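Local coordinates for protein berberine bridge enzyme-like 28 (Arabidopsis thaliana, PDB 5D79) that binds flavin-adenine dinucleotide as an oxidoreductase of the berberine bridge enzyme-like family and takes part in adaptation to salt stress, at residues Asn142-Val147 and Lys243-Asp248; Leu363-Lys368 and Val430-Glu435; Gln373-Glu378 and Gly422-Ile427. All blocks are in the same frame, centred on the assembly; numbering follows the deposited sequence.

Interaction 1. Residues Asn142-Val147 and Lys243-Asp248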
# COMPACT_ATOMS: atom_id res chain seq x y z
N ASN A 142 -21.84 6.00 15.80
CA ASN A 142 -21.38 7.27 15.23
C ASN A 142 -20.45 7.10 14.03
O ASN A 142 -19.92 8.08 13.50
CB ASN A 142 -20.70 8.10 16.31
CG ASN A 142 -21.70 8.85 17.17
OD1 ASN A 142 -22.83 9.12 16.73
ND2 ASN A 142 -21.31 9.19 18.39
N ARG A 143 -20.27 5.85 13.59
CA ARG A 143 -19.53 5.51 12.37
C ARG A 143 -18.12 6.04 12.35
O ARG A 143 -17.65 6.54 11.33
CB ARG A 143 -20.28 6.01 11.13
CG ARG A 143 -21.55 5.25 10.85
CD ARG A 143 -22.32 5.85 9.71
NE ARG A 143 -23.51 5.07 9.40
CZ ARG A 143 -24.52 4.88 10.26
NH1 ARG A 143 -24.47 5.41 11.48
NH2 ARG A 143 -25.56 4.15 9.89
N THR A 144 -17.44 5.94 13.48
CA THR A 144 -16.05 6.34 13.58
C THR A 144 -15.29 5.28 14.36
O THR A 144 -15.88 4.36 14.91
CB THR A 144 -15.88 7.72 14.29
OG1 THR A 144 -16.46 7.70 15.60
CG2 THR A 144 -16.51 8.82 13.46
N GLY A 145 -13.97 5.41 14.39
CA GLY A 145 -13.17 4.57 15.26
C GLY A 145 -11.76 5.09 15.29
O GLY A 145 -11.29 5.69 14.33
N TRP A 146 -11.07 4.87 16.39
CA TRP A 146 -9.65 5.16 16.40
C TRP A 146 -8.87 3.88 16.12
O TRP A 146 -9.20 2.81 16.63
CB TRP A 146 -9.24 5.80 17.72
CG TRP A 146 -9.53 7.26 17.77
CD1 TRP A 146 -10.67 7.86 18.25
CD2 TRP A 146 -8.68 8.32 17.32
NE1 TRP A 146 -10.58 9.23 18.13
CE2 TRP A 146 -9.37 9.54 17.55
CE3 TRP A 146 -7.41 8.36 16.73
CZ2 TRP A 146 -8.82 10.78 17.23
CZ3 TRP A 146 -6.86 9.60 16.41
CH2 TRP A 146 -7.57 10.79 16.66
N VAL A 147 -7.85 3.99 15.29
CA VAL A 147 -7.07 2.83 14.91
C VAL A 147 -5.59 3.13 15.07
O VAL A 147 -5.02 3.88 14.28
CB VAL A 147 -7.34 2.40 13.46
CG1 VAL A 147 -6.78 0.98 13.21
CG2 VAL A 147 -8.83 2.47 13.15
N LYS A 243 -8.08 8.33 13.05
CA LYS A 243 -9.52 8.33 13.31
C LYS A 243 -10.25 8.13 12.00
O LYS A 243 -10.27 9.02 11.15
CB LYS A 243 -10.00 9.62 14.00
CG LYS A 243 -11.44 9.48 14.54
CD LYS A 243 -11.88 10.67 15.37
CE LYS A 243 -13.34 10.53 15.77
NZ LYS A 243 -13.69 11.43 16.91
N VAL A 244 -10.81 6.94 11.82
CA VAL A 244 -11.45 6.56 10.57
C VAL A 244 -12.93 6.92 10.52
O VAL A 244 -13.61 7.03 11.55
CB VAL A 244 -11.28 5.04 10.27
CG1 VAL A 244 -9.82 4.68 10.18
CG2 VAL A 244 -11.98 4.19 11.32
N LYS A 245 -13.42 7.14 9.31
CA LYS A 245 -14.84 7.27 9.06
C LYS A 245 -15.33 5.97 8.42
O LYS A 245 -14.87 5.58 7.35
CB LYS A 245 -15.13 8.47 8.16
CG LYS A 245 -16.59 8.84 8.06
CD LYS A 245 -17.13 9.17 9.44
CE LYS A 245 -18.62 8.95 9.50
NZ LYS A 245 -19.15 9.32 10.83
N LEU A 246 -16.26 5.28 9.09
CA LEU A 246 -16.80 4.03 8.56
C LEU A 246 -17.87 4.30 7.50
O LEU A 246 -18.67 5.22 7.63
CB LEU A 246 -17.38 3.18 9.70
CG LEU A 246 -16.39 2.79 10.81
CD1 LEU A 246 -17.06 1.98 11.93
CD2 LEU A 246 -15.16 2.06 10.26
N VAL A 247 -17.87 3.50 6.43
CA VAL A 247 -18.75 3.75 5.30
C VAL A 247 -19.82 2.68 5.23
O VAL A 247 -19.66 1.59 5.77
CB VAL A 247 -17.96 3.80 3.96
CG1 VAL A 247 -16.97 4.97 3.98
CG2 VAL A 247 -17.26 2.49 3.70
N ASP A 248 -20.92 2.99 4.56
CA ASP A 248 -22.07 2.11 4.59
C ASP A 248 -22.01 1.09 3.48
O ASP A 248 -21.59 1.38 2.37
CB ASP A 248 -23.38 2.91 4.49
CG ASP A 248 -23.49 3.98 5.56
OD1 ASP A 248 -23.66 3.62 6.74
OD2 ASP A 248 -23.44 5.18 5.23
O HOH W 1 -13.69 9.58 18.82
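Trp146 and Lys243 meet across an antiparallel strand pair, the lysine chain laid over one face of the indole. Lys243 CB sits 3.5 Å from the centroid of the six-membered ring of Trp146 and nearly on the ring normal, a CH-pi contact, while CD of Lys243 comes within 3.4 Å of Trp146 NE1. CG of Lys243 lies anti to the backbone N (chi1 -168°), and the chain stays extended beyond it, which carries the ammonium past the indole to a water 2.7 Å from Lys243 NZ. That water, in the ring plane at the indole edge, also accepts a weak bond from Trp146 NE1.

Gly145 and Val244 form the hydrogen-bonded pair beside this one, with Val244 N 2.8 Å from Gly145 O. Farther along, Lys245 bends at chi2 and brings NZ to 3.0 Å from Asn142 O, with a second, weak bond to Arg143 O. The latter oxygen also accepts from Leu246 N, which approaches from above the carbonyl plane. Arg143 reaches out to Asp248: NE donates to the syn lone pair of OD1 at 3.0 Å, almost straight (174°), and the acceptor lies in the guanidinium plane.

Behind these contacts, Arg143 and Thr144 form a G1 bulge facing Asp139 where strand 144-148 pairs with strand 136-139. On the other edge of strand 238-248, strand 202-208 pairs with Lys243 through Ile203 and Asp204, within the FAD-binding PCMH-type domain. Carbonyl oxygens and a water solvate the lysine ammoniums, and the carboxylate of Asp248 probably offsets much of the charge of Arg143.

Interaction 2. Residues Leu363-Lys368 and Val430-Glu435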
# COMPACT_ATOMS: atom_id res chain seq x y z
N LEU A 363 7.03 -15.34 0.05
CA LEU A 363 7.28 -14.93 -1.33
C LEU A 363 7.91 -13.54 -1.40
O LEU A 363 7.30 -12.55 -0.98
CB LEU A 363 5.99 -14.94 -2.16
CG LEU A 363 5.25 -16.28 -2.23
CD1 LEU A 363 4.15 -16.24 -3.27
CD2 LEU A 363 6.24 -17.42 -2.52
N SER A 364 9.13 -13.49 -1.93
CA SER A 364 9.79 -12.23 -2.25
C SER A 364 9.19 -11.67 -3.52
O SER A 364 8.60 -12.41 -4.31
CB SER A 364 11.30 -12.41 -2.43
OG SER A 364 11.91 -12.84 -1.23
N PHE A 365 9.34 -10.37 -3.74
CA PHE A 365 8.76 -9.77 -4.93
C PHE A 365 9.50 -8.50 -5.37
O PHE A 365 10.26 -7.90 -4.59
CB PHE A 365 7.27 -9.48 -4.70
CG PHE A 365 7.01 -8.50 -3.59
CD1 PHE A 365 7.07 -7.13 -3.82
CD2 PHE A 365 6.70 -8.94 -2.31
CE1 PHE A 365 6.85 -6.22 -2.80
CE2 PHE A 365 6.47 -8.03 -1.28
CZ PHE A 365 6.55 -6.67 -1.52
N LYS A 366 9.31 -8.13 -6.63
CA LYS A 366 9.65 -6.82 -7.13
C LYS A 366 8.41 -6.28 -7.82
O LYS A 366 7.84 -6.95 -8.68
CB LYS A 366 10.83 -6.89 -8.10
CG LYS A 366 11.09 -5.58 -8.80
CD LYS A 366 11.35 -4.48 -7.79
CE LYS A 366 11.49 -3.15 -8.49
NZ LYS A 366 11.86 -2.02 -7.59
N GLY A 367 7.98 -5.08 -7.44
CA GLY A 367 6.82 -4.46 -8.05
C GLY A 367 7.09 -3.07 -8.58
O GLY A 367 7.89 -2.31 -8.02
N LYS A 368 6.42 -2.75 -9.69
CA LYS A 368 6.41 -1.41 -10.29
C LYS A 368 4.98 -1.12 -10.73
O LYS A 368 4.19 -2.05 -10.86
CB LYS A 368 7.37 -1.33 -11.48
CG LYS A 368 8.80 -1.83 -11.18
CD LYS A 368 9.69 -1.81 -12.42
CE LYS A 368 10.18 -0.42 -12.78
NZ LYS A 368 11.33 0.01 -11.94
N VAL A 430 4.14 -7.17 -11.06
CA VAL A 430 4.83 -7.68 -9.87
C VAL A 430 5.24 -9.15 -10.07
O VAL A 430 4.45 -9.97 -10.54
CB VAL A 430 3.96 -7.50 -8.60
CG1 VAL A 430 2.56 -8.08 -8.81
CG2 VAL A 430 4.63 -8.10 -7.37
N ALA A 431 6.49 -9.46 -9.77
CA ALA A 431 6.95 -10.83 -9.87
C ALA A 431 7.22 -11.36 -8.47
O ALA A 431 7.89 -10.70 -7.68
CB ALA A 431 8.20 -10.92 -10.74
N TYR A 432 6.67 -12.53 -8.16
CA TYR A 432 6.90 -13.20 -6.89
C TYR A 432 7.84 -14.37 -7.09
O TYR A 432 7.90 -14.96 -8.17
CB TYR A 432 5.58 -13.67 -6.27
CG TYR A 432 4.67 -12.54 -5.86
CD1 TYR A 432 3.78 -11.97 -6.76
CD2 TYR A 432 4.70 -12.04 -4.57
CE1 TYR A 432 2.95 -10.92 -6.38
CE2 TYR A 432 3.88 -11.01 -4.18
CZ TYR A 432 3.01 -10.44 -5.08
OH TYR A 432 2.21 -9.40 -4.69
N TRP A 433 8.59 -14.70 -6.05
CA TRP A 433 9.44 -15.89 -6.08
C TRP A 433 9.65 -16.42 -4.67
O TRP A 433 9.50 -15.68 -3.70
CB TRP A 433 10.78 -15.59 -6.78
CG TRP A 433 11.70 -14.62 -6.09
CD1 TRP A 433 12.67 -14.91 -5.16
CD2 TRP A 433 11.80 -13.20 -6.32
NE1 TRP A 433 13.34 -13.77 -4.78
CE2 TRP A 433 12.82 -12.71 -5.48
CE3 TRP A 433 11.10 -12.31 -7.14
CZ2 TRP A 433 13.17 -11.37 -5.44
CZ3 TRP A 433 11.45 -10.97 -7.10
CH2 TRP A 433 12.47 -10.51 -6.25
N ARG A 434 9.98 -17.70 -4.56
CA ARG A 434 10.18 -18.33 -3.26
C ARG A 434 11.43 -17.78 -2.59
O ARG A 434 12.46 -17.59 -3.24
CB ARG A 434 10.26 -19.85 -3.40
CG ARG A 434 8.98 -20.49 -3.90
CD ARG A 434 9.09 -22.01 -3.94
NE ARG A 434 9.37 -22.60 -2.64
CZ ARG A 434 8.44 -22.94 -1.75
NH1 ARG A 434 7.15 -22.76 -2.01
NH2 ARG A 434 8.81 -23.47 -0.59
N GLU A 435 11.34 -17.53 -1.28
CA GLU A 435 12.41 -16.88 -0.53
C GLU A 435 13.70 -17.70 -0.49
O GLU A 435 14.79 -17.15 -0.32
CB GLU A 435 11.94 -16.59 0.89
CG GLU A 435 11.39 -17.79 1.62
CD GLU A 435 10.87 -17.44 3.00
OE1 GLU A 435 11.30 -16.42 3.56
OE2 GLU A 435 10.02 -18.19 3.51
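Ser364 presses its CB against one face of the Trp433 indole, 3.4 Å from NE1 of Trp433, and this CH-pi contact belongs to the tight side of the strand pair. Trp433 places CG between its backbone N and carbonyl carbon (chi1 66°), a position that lays the ring back over the neighbouring strand, its CZ3 3.6 Å from Lys366 N. Below it the backbones are joined by two antiparallel hydrogen-bonded pairs: Ser364 N lies 2.8 Å from Trp433 O, and Ala431 N lies 3.1 Å from Lys366 O. Helix 441-458 packs on this face, where Tyr447 stacks on Trp433, and Asp438 accepts from both Trp433 NE1 and Ser364 OG.

On the other face Phe365 and Tyr432 lie side by side and point the same way. Their planes are inclined at 52°, neither stacked nor edge-to-face, and the closest touch is Phe365 CB to Tyr432 CD2 at 3.6 Å, with CB over the face of the tyrosine ring. Val430 CG2 adds an apolar contact with Phe365 CB. Packing thins toward the strand end, where Leu363 CD2 stands 4.1 Å from Arg434 CA and the exposed arginine adds little.

The side chain of Phe365 lies about 4 Å from the bound FAD (nearest atoms) and about 5 Å from that of His111, known to attach the flavin covalently, although that link is absent here. The outer strand of this seven-stranded sheet therefore contributes a hydrocarbon surface beside the cofactor, while the charge of Lys366 is met on the opposite face by Asp475 and Glu114.

Interaction 3. Residues Gln373-Glu378 and Gly422-Ile427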
# COMPACT_ATOMS: atom_id res chain seq x y z
N GLN A 373 -4.04 6.43 -19.06
CA GLN A 373 -4.96 7.55 -19.22
C GLN A 373 -5.82 7.42 -20.48
O GLN A 373 -6.85 8.07 -20.61
CB GLN A 373 -4.17 8.87 -19.24
CG GLN A 373 -3.35 9.06 -17.96
CD GLN A 373 -2.66 10.39 -17.86
OE1 GLN A 373 -2.05 10.87 -18.81
NE2 GLN A 373 -2.73 10.99 -16.68
N GLU A 374 -5.40 6.55 -21.38
CA GLU A 374 -6.19 6.22 -22.56
C GLU A 374 -5.87 4.80 -22.98
O GLU A 374 -4.73 4.35 -22.83
CB GLU A 374 -5.95 7.22 -23.70
CG GLU A 374 -4.51 7.31 -24.20
CD GLU A 374 -4.33 8.40 -25.26
OE1 GLU A 374 -5.01 9.44 -25.19
OE2 GLU A 374 -3.50 8.20 -26.17
N PRO A 375 -6.88 4.08 -23.52
CA PRO A 375 -6.77 2.63 -23.74
C PRO A 375 -5.52 2.23 -24.54
O PRO A 375 -5.23 2.83 -25.57
CB PRO A 375 -8.05 2.31 -24.52
CG PRO A 375 -9.00 3.34 -24.06
CD PRO A 375 -8.18 4.59 -23.98
N ILE A 376 -4.78 1.25 -24.03
CA ILE A 376 -3.61 0.75 -24.71
C ILE A 376 -4.07 -0.11 -25.88
O ILE A 376 -5.15 -0.71 -25.82
CB ILE A 376 -2.70 -0.05 -23.78
CG1 ILE A 376 -3.30 -1.44 -23.53
CG2 ILE A 376 -2.49 0.72 -22.48
CD1 ILE A 376 -2.49 -2.32 -22.63
N PRO A 377 -3.27 -0.15 -26.96
CA PRO A 377 -3.64 -0.90 -28.16
C PRO A 377 -3.69 -2.41 -27.94
O PRO A 377 -3.00 -2.94 -27.07
CB PRO A 377 -2.53 -0.55 -29.15
CG PRO A 377 -1.40 -0.13 -28.32
CD PRO A 377 -2.01 0.59 -27.16
N GLU A 378 -4.50 -3.08 -28.76
CA GLU A 378 -4.62 -4.53 -28.75
C GLU A 378 -3.24 -5.16 -28.78
O GLU A 378 -2.99 -6.17 -28.12
CB GLU A 378 -5.44 -5.00 -29.94
CG GLU A 378 -5.65 -6.50 -30.02
CD GLU A 378 -6.39 -6.93 -31.29
OE1 GLU A 378 -6.19 -6.29 -32.35
OE2 GLU A 378 -7.17 -7.91 -31.22
N GLY A 422 -8.95 11.61 -15.24
CA GLY A 422 -8.03 11.46 -16.35
C GLY A 422 -7.27 10.14 -16.33
O GLY A 422 -6.60 9.78 -17.30
N ASN A 423 -7.37 9.43 -15.22
CA ASN A 423 -6.77 8.10 -15.11
C ASN A 423 -7.85 7.08 -15.20
O ASN A 423 -8.76 7.06 -14.37
CB ASN A 423 -5.99 7.94 -13.81
CG ASN A 423 -4.90 8.96 -13.66
OD1 ASN A 423 -3.87 8.89 -14.33
ND2 ASN A 423 -5.13 9.96 -12.81
N LEU A 424 -7.77 6.24 -16.23
CA LEU A 424 -8.74 5.17 -16.43
C LEU A 424 -8.53 4.05 -15.41
O LEU A 424 -9.48 3.60 -14.75
CB LEU A 424 -8.63 4.63 -17.86
CG LEU A 424 -8.77 5.60 -19.02
CD1 LEU A 424 -8.87 4.82 -20.28
CD2 LEU A 424 -10.00 6.45 -18.83
N TYR A 425 -7.29 3.59 -15.27
CA TYR A 425 -6.97 2.54 -14.31
C TYR A 425 -5.50 2.57 -13.94
O TYR A 425 -4.69 3.25 -14.55
CB TYR A 425 -7.36 1.16 -14.87
CG TYR A 425 -6.65 0.74 -16.13
CD1 TYR A 425 -7.17 1.06 -17.38
CD2 TYR A 425 -5.47 0.00 -16.08
CE1 TYR A 425 -6.55 0.68 -18.55
CE2 TYR A 425 -4.83 -0.39 -17.26
CZ TYR A 425 -5.38 -0.05 -18.48
OH TYR A 425 -4.75 -0.44 -19.65
N GLU A 426 -5.16 1.82 -12.90
CA GLU A 426 -3.79 1.69 -12.46
C GLU A 426 -3.35 0.27 -12.79
O GLU A 426 -4.16 -0.66 -12.78
CB GLU A 426 -3.68 2.00 -10.96
CG GLU A 426 -2.25 2.00 -10.38
CD GLU A 426 -1.86 0.65 -9.80
OE1 GLU A 426 -2.74 -0.23 -9.68
OE2 GLU A 426 -0.67 0.48 -9.46
N ILE A 427 -2.08 0.10 -13.13
CA ILE A 427 -1.59 -1.21 -13.49
C ILE A 427 -0.29 -1.52 -12.73
O ILE A 427 0.63 -0.70 -12.70
CB ILE A 427 -1.39 -1.33 -15.03
CG1 ILE A 427 -0.80 -2.69 -15.41
CG2 ILE A 427 -0.54 -0.21 -15.57
CD1 ILE A 427 -0.88 -2.94 -16.89
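Leu424 supplies most of the apolar contact, its side chain directed at the chain that leaves strand 363-372. With CG anti to its own carbonyl carbon (chi1 -56°), the isobutyl group spreads against the loop: CG rests 3.5 Å from Gln373 O, and the CD1 branch lies 3.8 Å from both Glu374 CA and Pro375 CD. Leucine and proline side chains cross at about a right angle. An alanine here would remove CG and both methyl groups, and is likely to open a gap beside Gln373 O, Glu374 and Pro375, giving the loop more freedom to shift. A methyl-to-hydroxyl touch follows, Ile376 CG2 lying 3.8 Å from Tyr425 OH.

That hydroxyl and Ile376 N both hydrogen-bond to Gln274 OE1 on helix 263-276, so one glutamine oxygen ties the loop and the strand to the same helix. The arrangement belongs to the end of the large antiparallel sheet: strand 425-434 starts here beside strand 363-372, and Leu424 and Tyr425 together face Val372 in a classic beta bulge. Past Gln373 the chains diverge, and residues beyond Ile376 lead to helix 378-388, with Pro377 at its N-cap position.

Polar contacts are few and slight. The amides of Gln373 and Asn423 run side by side, pointing the same way with their planes 35° apart, and Gln373 NE2 gives a weak hydrogen bond to Asn423 OD1 at 3.4 Å. Asn423 ND2 in turn donates to Arg420 O, which is likely to fix the rotation of the acceptor amide. Closer to the backbone, Gln373 turns its aliphatic base onto Gly422 O, with CB of Gln373 3.2 Å from that oxygen and its CA making a CA-H...O contact with it.

From the N terminus, interaction 1 comes first, joining residues 142-147 to 243-248 and closing a loop of 95 residues within the FAD-binding PCMH-type domain. It is complete before interaction 2 opens at residue 363, and the two lie on opposite sides of the chain's centre, with centres about 33 Å apart. Interaction 2 then spans 61 intervening residues to return at 430-435. Within that loop sits interaction 3, joining 373-378 to 422-427, so these two contacts nest and none cross. Both use strand 425-434: interaction 2 pairs its far end with strand 363-372, whereas interaction 3 fastens its beginning to the loop before helix 378-388.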